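Local coordinates for protein Two-component system sensor histidine kinase (PDB 3OTT) that probably senses saccharides outside the cell through its beta-propeller and beta-sandwich region and, as a membrane histidine kinase, relays the signal to transcription control, at residues Y87-E95 and P650-Y661; F425-W433 and F442-M450. All coordinates share one frame; numbering follows the deposited sequence.

How the interactions relate
From the N terminus, residues 87-95 come first, at the turn joining strands 84-88 and 93-94 of a four-stranded propeller blade. Their partner, residues 650-661, follows only after 554 further residues, in the loop between strands 646-648 and 664-667 of the C-terminal beta-sandwich. Interaction 1 therefore closes a very long loop and ties the first propeller to the sandwich. Interaction 2 is nested inside that loop: residues 425-433 and 442-450, with 8 residues between them, form a local hairpin, strands 431-436 and 441-445, running into helix 446-451 in the second propeller. The two do not touch. Their centres are 63 Å apart and their nearest atoms about 46 Å apart, so one joins domains while the other shapes a single blade.

Interaction 1: residues Y87-E95 and P650-Y661; sequences YNYRADRYE and PRTRDDVPNIRY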
loop_
_atom_site.group_PDB
_atom_site.type_symbol
_atom_site.label_atom_id
_atom_site.label_comp_id
_atom_site.label_asym_id
_atom_site.label_seq_id
_atom_site.Cartn_x
_atom_site.Cartn_y
_atom_site.Cartn_z
ATOM N N TYR B 87 -15.795 -20.839 16.154
ATOM C CA TYR B 87 -17.049 -20.723 15.451
ATOM C C TYR B 87 -16.800 -20.370 13.988
ATOM O O TYR B 87 -16.155 -19.361 13.665
ATOM C CB TYR B 87 -17.971 -19.690 16.162
ATOM C CG TYR B 87 -19.294 -19.436 15.461
ATOM C CD1 TYR B 87 -20.333 -20.412 15.467
ATOM C CD2 TYR B 87 -19.527 -18.249 14.818
ATOM C CE1 TYR B 87 -21.557 -20.184 14.810
ATOM C CE2 TYR B 87 -20.769 -17.981 14.176
ATOM C CZ TYR B 87 -21.753 -18.955 14.181
ATOM O OH TYR B 87 -22.929 -18.681 13.559
ATOM N N ASN B 88 -17.266 -21.224 13.095
ATOM C CA ASN B 88 -17.186 -20.895 11.657
ATOM C C ASN B 88 -18.365 -20.008 11.285
ATOM O O ASN B 88 -19.453 -20.479 11.170
ATOM C CB ASN B 88 -17.103 -22.173 10.786
ATOM C CG ASN B 88 -16.940 -21.871 9.294
ATOM O OD1 ASN B 88 -17.286 -20.792 8.833
ATOM N ND2 ASN B 88 -16.410 -22.848 8.529
ATOM N N TYR B 89 -18.144 -18.720 11.104
ATOM C CA TYR B 89 -19.260 -17.833 10.912
ATOM C C TYR B 89 -19.828 -17.877 9.474
ATOM O O TYR B 89 -20.967 -17.429 9.227
ATOM C CB TYR B 89 -18.872 -16.413 11.347
ATOM C CG TYR B 89 -17.938 -15.653 10.394
ATOM C CD1 TYR B 89 -18.420 -15.026 9.243
ATOM C CD2 TYR B 89 -16.570 -15.577 10.656
ATOM C CE1 TYR B 89 -17.563 -14.290 8.400
ATOM C CE2 TYR B 89 -15.690 -14.854 9.809
ATOM C CZ TYR B 89 -16.181 -14.249 8.692
ATOM O OH TYR B 89 -15.307 -13.560 7.909
ATOM N N ARG B 90 -19.071 -18.430 8.529
ATOM C CA ARG B 90 -19.595 -18.546 7.169
ATOM C C ARG B 90 -20.474 -19.783 7.097
ATOM O O ARG B 90 -21.543 -19.755 6.515
ATOM C CB ARG B 90 -18.502 -18.657 6.085
ATOM C CG ARG B 90 -17.767 -17.370 5.894
ATOM C CD ARG B 90 -16.642 -17.522 4.864
ATOM N NE ARG B 90 -15.849 -16.283 4.934
ATOM C CZ ARG B 90 -16.105 -15.194 4.226
ATOM N NH1 ARG B 90 -17.119 -15.204 3.335
ATOM N NH2 ARG B 90 -15.333 -14.120 4.372
ATOM N N ALA B 91 -20.022 -20.872 7.673
ATOM C CA ALA B 91 -20.849 -22.071 7.655
ATOM C C ALA B 91 -21.928 -22.037 8.753
ATOM O O ALA B 91 -22.911 -22.749 8.670
ATOM C CB ALA B 91 -19.976 -23.368 7.760
ATOM N N ASP B 92 -21.770 -21.182 9.770
ATOM C CA ASP B 92 -22.663 -21.208 10.932
ATOM C C ASP B 92 -22.650 -22.554 11.704
ATOM O O ASP B 92 -23.706 -23.078 12.038
ATOM C CB ASP B 92 -24.100 -20.728 10.530
ATOM C CG ASP B 92 -25.072 -20.721 11.710
ATOM O OD1 ASP B 92 -24.677 -20.472 12.876
ATOM O OD2 ASP B 92 -26.250 -21.026 11.496
ATOM N N ARG B 93 -21.447 -23.053 12.028
ATOM C CA ARG B 93 -21.210 -24.281 12.757
ATOM C C ARG B 93 -20.007 -24.089 13.709
ATOM O O ARG B 93 -19.008 -23.457 13.297
ATOM C CB ARG B 93 -20.786 -25.410 11.781
ATOM C CG ARG B 93 -21.643 -25.547 10.525
ATOM C CD ARG B 93 -22.775 -26.603 10.561
ATOM N NE ARG B 93 -23.430 -26.825 11.854
ATOM C CZ ARG B 93 -23.510 -28.018 12.472
ATOM N NH1 ARG B 93 -22.953 -29.115 11.946
ATOM N NH2 ARG B 93 -24.130 -28.123 13.647
ATOM N N TYR B 94 -20.067 -24.680 14.903
ATOM C CA TYR B 94 -18.895 -24.782 15.787
ATOM C C TYR B 94 -18.026 -25.889 15.224
ATOM O O TYR B 94 -18.541 -26.934 14.894
ATOM C CB TYR B 94 -19.299 -25.060 17.261
ATOM C CG TYR B 94 -19.877 -23.810 17.854
ATOM C CD1 TYR B 94 -19.050 -22.856 18.382
ATOM C CD2 TYR B 94 -21.247 -23.539 17.790
ATOM C CE1 TYR B 94 -19.556 -21.651 18.902
ATOM C CE2 TYR B 94 -21.770 -22.351 18.280
ATOM C CZ TYR B 94 -20.907 -21.390 18.835
ATOM O OH TYR B 94 -21.371 -20.203 19.366
ATOM N N GLU B 95 -16.737 -25.623 15.058
ATOM C CA GLU B 95 -15.854 -26.518 14.346
ATOM C C GLU B 95 -14.615 -26.673 15.119
ATOM O O GLU B 95 -13.675 -25.940 14.808
ATOM C CB GLU B 95 -15.470 -25.930 12.955
ATOM C CG GLU B 95 -16.410 -26.481 11.851
ATOM C CD GLU B 95 -16.230 -25.865 10.461
ATOM O OE1 GLU B 95 -15.143 -25.304 10.203
ATOM O OE2 GLU B 95 -17.183 -25.986 9.618
ATOM N N PRO B 650 -27.986 -23.283 9.829
ATOM C CA PRO B 650 -27.320 -24.588 9.812
ATOM C C PRO B 650 -27.021 -25.071 11.237
ATOM O O PRO B 650 -26.969 -26.241 11.487
ATOM C CB PRO B 650 -26.027 -24.311 9.031
ATOM C CG PRO B 650 -26.318 -23.152 8.162
ATOM C CD PRO B 650 -27.312 -22.294 8.956
ATOM N N ARG B 651 -26.877 -24.147 12.181
ATOM C CA ARG B 651 -26.547 -24.561 13.546
ATOM C C ARG B 651 -27.659 -25.424 14.176
ATOM O O ARG B 651 -27.397 -26.254 15.033
ATOM C CB ARG B 651 -26.301 -23.308 14.405
ATOM C CG ARG B 651 -25.642 -23.587 15.716
ATOM C CD ARG B 651 -25.395 -22.282 16.448
ATOM N NE ARG B 651 -26.588 -21.454 16.598
ATOM C CZ ARG B 651 -27.491 -21.587 17.577
ATOM N NH1 ARG B 651 -27.358 -22.512 18.513
ATOM N NH2 ARG B 651 -28.543 -20.775 17.614
ATOM N N THR B 652 -28.904 -25.171 13.789
ATOM C CA THR B 652 -30.033 -25.875 14.399
ATOM C C THR B 652 -30.770 -26.791 13.436
ATOM O O THR B 652 -31.596 -27.552 13.894
ATOM C CB THR B 652 -31.085 -24.904 15.049
ATOM O OG1 THR B 652 -31.681 -24.096 14.031
ATOM C CG2 THR B 652 -30.464 -24.000 16.074
ATOM N N ARG B 653 -30.523 -26.701 12.122
ATOM C CA ARG B 653 -31.164 -27.625 11.126
ATOM C C ARG B 653 -30.196 -28.189 10.054
ATOM O O ARG B 653 -29.294 -27.493 9.568
ATOM C CB ARG B 653 -32.341 -26.973 10.379
ATOM C CG ARG B 653 -33.297 -26.098 11.194
ATOM C CD ARG B 653 -34.699 -26.702 11.406
ATOM N NE ARG B 653 -35.116 -27.610 10.343
ATOM C CZ ARG B 653 -36.348 -28.103 10.206
ATOM N NH1 ARG B 653 -37.311 -27.723 11.044
ATOM N NH2 ARG B 653 -36.623 -28.982 9.222
ATOM N N ASP B 654 -30.419 -29.448 9.697
ATOM C CA ASP B 654 -29.789 -30.122 8.549
ATOM C C ASP B 654 -30.048 -29.485 7.185
ATOM O O ASP B 654 -29.203 -29.541 6.286
ATOM C CB ASP B 654 -30.351 -31.563 8.446
ATOM C CG ASP B 654 -29.829 -32.451 9.529
ATOM O OD1 ASP B 654 -29.218 -31.893 10.481
ATOM O OD2 ASP B 654 -30.004 -33.696 9.431
ATOM N N ASP B 655 -31.226 -28.917 7.016
ATOM C CA ASP B 655 -31.739 -28.708 5.670
ATOM C C ASP B 655 -31.778 -27.241 5.269
ATOM O O ASP B 655 -32.499 -26.841 4.348
ATOM C CB ASP B 655 -33.122 -29.379 5.529
ATOM C CG ASP B 655 -34.139 -28.907 6.594
ATOM O OD1 ASP B 655 -33.737 -28.557 7.737
ATOM O OD2 ASP B 655 -35.358 -28.905 6.294
ATOM N N VAL B 656 -30.994 -26.427 5.957
ATOM C CA VAL B 656 -31.084 -25.012 5.722
ATOM C C VAL B 656 -29.684 -24.424 5.626
ATOM O O VAL B 656 -28.834 -24.802 6.396
ATOM C CB VAL B 656 -31.969 -24.341 6.819
ATOM C CG1 VAL B 656 -31.578 -22.964 7.031
ATOM C CG2 VAL B 656 -33.387 -24.365 6.388
ATOM N N PRO B 657 -29.434 -23.518 4.665
ATOM C CA PRO B 657 -28.048 -22.997 4.582
ATOM C C PRO B 657 -27.928 -21.669 5.367
ATOM O O PRO B 657 -28.900 -21.247 6.005
ATOM C CB PRO B 657 -27.840 -22.798 3.068
ATOM C CG PRO B 657 -29.255 -22.352 2.604
ATOM C CD PRO B 657 -30.268 -23.081 3.530
ATOM N N ASN B 658 -26.712 -21.097 5.405
ATOM C CA ASN B 658 -26.505 -19.762 5.962
ATOM C C ASN B 658 -27.007 -18.751 4.989
ATOM O O ASN B 658 -26.390 -18.513 3.926
ATOM C CB ASN B 658 -25.045 -19.460 6.317
ATOM C CG ASN B 658 -24.931 -18.222 7.288
ATOM O OD1 ASN B 658 -25.847 -17.405 7.373
ATOM N ND2 ASN B 658 -23.853 -18.127 8.013
ATOM N N ILE B 659 -28.116 -18.127 5.392
ATOM C CA ILE B 659 -28.880 -17.197 4.574
ATOM C C ILE B 659 -28.011 -16.021 4.118
ATOM O O ILE B 659 -28.214 -15.489 3.029
ATOM C CB ILE B 659 -30.161 -16.722 5.316
ATOM C CG1 ILE B 659 -31.143 -16.029 4.365
ATOM C CG2 ILE B 659 -29.839 -15.749 6.509
ATOM C CD1 ILE B 659 -31.681 -16.923 3.277
ATOM N N ARG B 660 -27.026 -15.625 4.931
ATOM C CA ARG B 660 -26.181 -14.498 4.562
ATOM C C ARG B 660 -25.309 -14.779 3.330
ATOM O O ARG B 660 -24.953 -13.853 2.632
ATOM C CB ARG B 660 -25.339 -14.101 5.765
ATOM C CG ARG B 660 -24.443 -12.824 5.596
ATOM C CD ARG B 660 -23.389 -12.775 6.724
ATOM N NE ARG B 660 -22.489 -11.639 6.533
ATOM C CZ ARG B 660 -21.518 -11.273 7.366
ATOM N NH1 ARG B 660 -21.285 -11.944 8.481
ATOM N NH2 ARG B 660 -20.796 -10.212 7.074
ATOM N N TYR B 661 -25.013 -16.066 3.058
ATOM C CA TYR B 661 -24.055 -16.487 2.031
ATOM C C TYR B 661 -24.655 -17.328 0.914
ATOM O O TYR B 661 -23.943 -18.150 0.288
ATOM C CB TYR B 661 -22.881 -17.245 2.689
ATOM C CG TYR B 661 -22.054 -16.320 3.569
ATOM C CD1 TYR B 661 -21.276 -15.274 3.012
ATOM C CD2 TYR B 661 -22.100 -16.452 4.956
ATOM C CE1 TYR B 661 -20.566 -14.410 3.838
ATOM C CE2 TYR B 661 -21.395 -15.587 5.795
ATOM C CZ TYR B 661 -20.632 -14.582 5.238
ATOM O OH TYR B 661 -19.976 -13.757 6.112
HETATM O O HOH W 1 -22.670 -14.616 9.383
HETATM O O HOH W 2 -26.338 -19.650 14.741
#
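Asp92 and Arg651 face each other with opposite charges, but Asp92 OD1 and Arg651 NE are too far apart for a salt bridge (4.3 Å). A water between them donates to Asp92 OD1 at 2.6 Å and accepts from Arg651 NE at 2.6 Å, lying in the guanidinium plane. Tyr87 OH, 2.6 Å from Asp92 OD1, gives the same oxygen a second donor, while Arg651 NH1 bonds to Thr56 OG1. Asp92 reaches across because its CG is trans to the backbone N (chi1 -179°), at a G1 beta bulge opposite Asn88. Pro650 CG packs 3.5 Å from Ala91 O, and Asn658 ND2 donates to Arg90 O at 3.2 Å, from 60° out of the carbonyl plane. Asn658 OD1 turns back to Arg660 N, an Asx turn. A second water links Tyr89 O to Arg660 NH1, which also pairs with Asp30. The Tyr661 ring is sandwiched, with Arg90 CG 4.0 Å above one face and Arg660 CG over the opposite one. Tyr661 OH lies at the edge of the Tyr89 ring, 3.4 Å from Tyr89 CE1, and bonds to Glu32 OE2. Propeller and sandwich thus meet through direct and water-bridged polar bonds plus ring and aliphatic packing; water couples Asp92 and Arg651, whose charges probably still attract each other.

Interaction 2: residues F425-W433 and F442-M450; sequences FEDTAGQLW and FVVDKHKLM
Lys446 NZ is gripped by three carboxylates: Glu426 OE1 across the contact at 2.8 Å, and Asp381 and Glu383 from the preceding blade. The ammonium comes to Glu426 OE1 from above the carboxylate plane, 44° out of it, and Lys382 N donates to the same oxygen. Glu426 gets there with an extended chain. Lys446 CG and CD lie along the methyls of Leu432 (Leu432 CD1 to Lys446 CD 3.8 Å), and a bend at the third torsion (chi3 84°) then turns CE and NZ toward Glu426. Leu432 CD2 also touches Leu449 CD2, at 4.1 Å, which joins the hairpin to the first turn of the helix.

Strands 431-433 and 442-445 run antiparallel. Leu432 and Val444 form the hydrogen-bonded pair, with Leu432 N to Val444 O at 2.7 Å and the reciprocal bond also present. A further bond, Lys446 N to Gly430 O at 2.8 Å, carries the register into the helix start, where Asp445 is the N-cap and its OD1 accepts from Lys448 N.

On the face carrying Trp433 and Val443, Val443 CG2 sits over the Trp433 six-membered ring, 3.5 Å from its centroid and 5° off the normal, a CH-pi contact. Phe425 CZ covers the other face of the indole. Rotation of the indole is further fixed by Trp433 NE1, which donates to Asp427 OD2 at 3.0 Å, the acceptor lying close to the ring plane. The other oxygen, Asp427 OD1, takes Ala429 N, in an Asx turn, and Gln431 N from opposite faces, so one carboxylate orders both turn and indole.

In this propeller blade the inter-strand turn and helix start are tied together by polar groups, the Glu426-Lys446 salt bridge among them buried. With three acidic partners around it, Lys446 is likely to stay protonated, its charge compensated within the protein.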
loop_
_atom_site.group_PDB
_atom_site.type_symbol
_atom_site.label_atom_id
_atom_site.label_comp_id
_atom_site.label_asym_id
_atom_site.label_seq_id
_atom_site.Cartn_x
_atom_site.Cartn_y
_atom_site.Cartn_z
ATOM N N PHE B 425 -11.676 24.168 -24.091
ATOM C CA PHE B 425 -13.108 23.918 -24.352
ATOM C C PHE B 425 -13.361 23.865 -25.839
ATOM O O PHE B 425 -12.519 24.299 -26.608
ATOM C CB PHE B 425 -14.049 24.964 -23.650
ATOM C CG PHE B 425 -14.005 26.376 -24.268
ATOM C CD1 PHE B 425 -13.188 27.387 -23.706
ATOM C CD2 PHE B 425 -14.760 26.696 -25.376
ATOM C CE1 PHE B 425 -13.140 28.685 -24.239
ATOM C CE2 PHE B 425 -14.723 28.025 -25.968
ATOM C CZ PHE B 425 -13.906 29.013 -25.383
ATOM N N GLU B 426 -14.546 23.386 -26.243
ATOM C CA GLU B 426 -14.932 23.359 -27.651
ATOM C C GLU B 426 -16.056 24.387 -27.880
ATOM O O GLU B 426 -16.984 24.433 -27.096
ATOM C CB GLU B 426 -15.353 21.954 -28.138
ATOM C CG GLU B 426 -15.719 21.954 -29.694
ATOM C CD GLU B 426 -16.426 20.663 -30.266
ATOM O OE1 GLU B 426 -16.456 19.606 -29.624
ATOM O OE2 GLU B 426 -16.966 20.708 -31.408
ATOM N N ASP B 427 -15.940 25.230 -28.925
ATOM C CA ASP B 427 -16.993 26.178 -29.201
ATOM C C ASP B 427 -18.119 25.518 -29.976
ATOM O O ASP B 427 -18.123 24.309 -30.136
ATOM C CB ASP B 427 -16.488 27.468 -29.869
ATOM C CG ASP B 427 -15.919 27.257 -31.283
ATOM O OD1 ASP B 427 -16.119 26.194 -31.909
ATOM O OD2 ASP B 427 -15.251 28.206 -31.777
ATOM N N THR B 428 -19.064 26.299 -30.459
ATOM C CA THR B 428 -20.203 25.736 -31.166
ATOM C C THR B 428 -19.892 25.587 -32.668
ATOM O O THR B 428 -20.791 25.271 -33.482
ATOM C CB THR B 428 -21.477 26.606 -30.962
ATOM O OG1 THR B 428 -21.279 27.846 -31.630
ATOM C CG2 THR B 428 -21.754 26.906 -29.470
ATOM N N ALA B 429 -18.628 25.787 -33.056
ATOM C CA ALA B 429 -18.288 25.670 -34.488
ATOM C C ALA B 429 -17.159 24.662 -34.801
ATOM O O ALA B 429 -16.394 24.872 -35.717
ATOM C CB ALA B 429 -17.987 27.065 -35.080
ATOM N N GLY B 430 -17.043 23.577 -34.028
ATOM C CA GLY B 430 -16.020 22.560 -34.283
ATOM C C GLY B 430 -14.618 23.005 -33.877
ATOM O O GLY B 430 -13.622 22.355 -34.212
ATOM N N GLN B 431 -14.494 24.093 -33.147
ATOM C CA GLN B 431 -13.136 24.517 -32.823
ATOM C C GLN B 431 -12.749 24.279 -31.347
ATOM O O GLN B 431 -13.523 24.530 -30.460
ATOM C CB GLN B 431 -12.929 25.993 -33.241
ATOM C CG GLN B 431 -13.072 26.297 -34.753
ATOM C CD GLN B 431 -12.988 27.784 -34.993
ATOM O OE1 GLN B 431 -13.624 28.578 -34.275
ATOM N NE2 GLN B 431 -12.169 28.197 -35.972
ATOM N N LEU B 432 -11.529 23.839 -31.095
ATOM C CA LEU B 432 -11.022 23.701 -29.731
ATOM C C LEU B 432 -10.266 24.938 -29.340
ATOM O O LEU B 432 -9.452 25.396 -30.104
ATOM C CB LEU B 432 -10.060 22.534 -29.698
ATOM C CG LEU B 432 -10.221 21.287 -28.847
ATOM C CD1 LEU B 432 -11.696 20.949 -28.671
ATOM C CD2 LEU B 432 -9.370 20.200 -29.542
ATOM N N TRP B 433 -10.562 25.505 -28.177
ATOM C CA TRP B 433 -9.897 26.737 -27.673
ATOM C C TRP B 433 -8.966 26.242 -26.560
ATOM O O TRP B 433 -9.423 25.534 -25.646
ATOM C CB TRP B 433 -10.954 27.710 -27.122
ATOM C CG TRP B 433 -11.675 28.469 -28.226
ATOM C CD1 TRP B 433 -12.574 27.963 -29.157
ATOM C CD2 TRP B 433 -11.551 29.869 -28.520
ATOM N NE1 TRP B 433 -13.018 28.968 -29.979
ATOM C CE2 TRP B 433 -12.388 30.140 -29.625
ATOM C CE3 TRP B 433 -10.832 30.923 -27.929
ATOM C CZ2 TRP B 433 -12.501 31.427 -30.186
ATOM C CZ3 TRP B 433 -10.944 32.219 -28.480
ATOM C CH2 TRP B 433 -11.764 32.450 -29.601
ATOM N N PHE B 442 -4.706 29.216 -28.327
ATOM C CA PHE B 442 -4.749 28.612 -29.662
ATOM C C PHE B 442 -6.195 28.204 -29.952
ATOM O O PHE B 442 -6.910 27.678 -29.053
ATOM C CB PHE B 442 -3.880 27.336 -29.706
ATOM C CG PHE B 442 -2.425 27.593 -29.434
ATOM C CD1 PHE B 442 -1.927 27.718 -28.126
ATOM C CD2 PHE B 442 -1.533 27.692 -30.488
ATOM C CE1 PHE B 442 -0.522 27.962 -27.893
ATOM C CE2 PHE B 442 -0.149 27.972 -30.258
ATOM C CZ PHE B 442 0.336 28.086 -28.970
ATOM N N VAL B 443 -6.620 28.442 -31.192
ATOM C CA VAL B 443 -7.923 28.025 -31.667
ATOM C C VAL B 443 -7.680 27.077 -32.825
ATOM O O VAL B 443 -7.053 27.486 -33.815
ATOM C CB VAL B 443 -8.751 29.200 -32.121
ATOM C CG1 VAL B 443 -10.104 28.713 -32.603
ATOM C CG2 VAL B 443 -8.881 30.267 -30.980
ATOM N N VAL B 444 -8.097 25.816 -32.662
ATOM C CA VAL B 444 -7.753 24.721 -33.565
ATOM C C VAL B 444 -9.002 23.998 -34.091
ATOM O O VAL B 444 -9.976 23.749 -33.348
ATOM C CB VAL B 444 -6.896 23.676 -32.813
ATOM C CG1 VAL B 444 -6.840 22.334 -33.545
ATOM C CG2 VAL B 444 -5.442 24.197 -32.551
ATOM N N ASP B 445 -8.988 23.662 -35.364
ATOM C CA ASP B 445 -10.069 22.898 -35.934
ATOM C C ASP B 445 -10.077 21.456 -35.365
ATOM O O ASP B 445 -9.169 20.680 -35.621
ATOM C CB ASP B 445 -9.984 22.911 -37.456
ATOM C CG ASP B 445 -11.198 22.189 -38.120
ATOM O OD1 ASP B 445 -11.407 20.976 -37.871
ATOM O OD2 ASP B 445 -11.932 22.836 -38.894
ATOM N N LYS B 446 -11.084 21.124 -34.574
ATOM C CA LYS B 446 -11.090 19.853 -33.832
ATOM C C LYS B 446 -10.936 18.595 -34.739
ATOM O O LYS B 446 -10.019 17.775 -34.535
ATOM C CB LYS B 446 -12.343 19.753 -32.973
ATOM C CG LYS B 446 -12.263 18.684 -31.897
ATOM C CD LYS B 446 -13.509 18.621 -31.128
ATOM C CE LYS B 446 -14.574 17.719 -31.869
ATOM N NZ LYS B 446 -15.561 17.260 -30.853
ATOM N N HIS B 447 -11.779 18.478 -35.765
ATOM C CA HIS B 447 -11.686 17.292 -36.667
ATOM C C HIS B 447 -10.387 17.183 -37.432
ATOM O O HIS B 447 -9.843 16.095 -37.543
ATOM C CB HIS B 447 -12.913 17.115 -37.568
ATOM C CG HIS B 447 -14.143 16.756 -36.780
ATOM N ND1 HIS B 447 -15.425 17.097 -37.166
ATOM C CD2 HIS B 447 -14.270 16.110 -35.591
ATOM C CE1 HIS B 447 -16.288 16.660 -36.259
ATOM N NE2 HIS B 447 -15.610 16.062 -35.289
ATOM N N LYS B 448 -9.859 18.301 -37.931
ATOM C CA LYS B 448 -8.560 18.246 -38.571
ATOM C C LYS B 448 -7.458 17.866 -37.567
ATOM O O LYS B 448 -6.594 17.054 -37.844
ATOM C CB LYS B 448 -8.276 19.548 -39.358
ATOM C CG LYS B 448 -8.747 19.431 -40.775
ATOM C CD LYS B 448 -9.069 20.750 -41.439
ATOM C CE LYS B 448 -7.828 21.637 -41.614
ATOM N NZ LYS B 448 -7.993 22.391 -42.896
ATOM N N LEU B 449 -7.508 18.390 -36.358
ATOM C CA LEU B 449 -6.501 17.926 -35.428
ATOM C C LEU B 449 -6.616 16.396 -35.231
ATOM O O LEU B 449 -5.601 15.677 -35.331
ATOM C CB LEU B 449 -6.623 18.665 -34.102
ATOM C CG LEU B 449 -5.706 18.215 -32.989
ATOM C CD1 LEU B 449 -4.274 18.602 -33.311
ATOM C CD2 LEU B 449 -6.204 18.786 -31.657
ATOM N N MET B 450 -7.832 15.899 -34.962
ATOM C CA MET B 450 -8.044 14.459 -34.711
ATOM C C MET B 450 -7.577 13.575 -35.858
ATOM O O MET B 450 -7.075 12.437 -35.644
ATOM C CB MET B 450 -9.516 14.169 -34.410
ATOM C CG MET B 450 -9.901 14.558 -33.004
ATOM S SD MET B 450 -11.641 14.478 -32.578
ATOM C CE MET B 450 -12.142 12.808 -33.024
#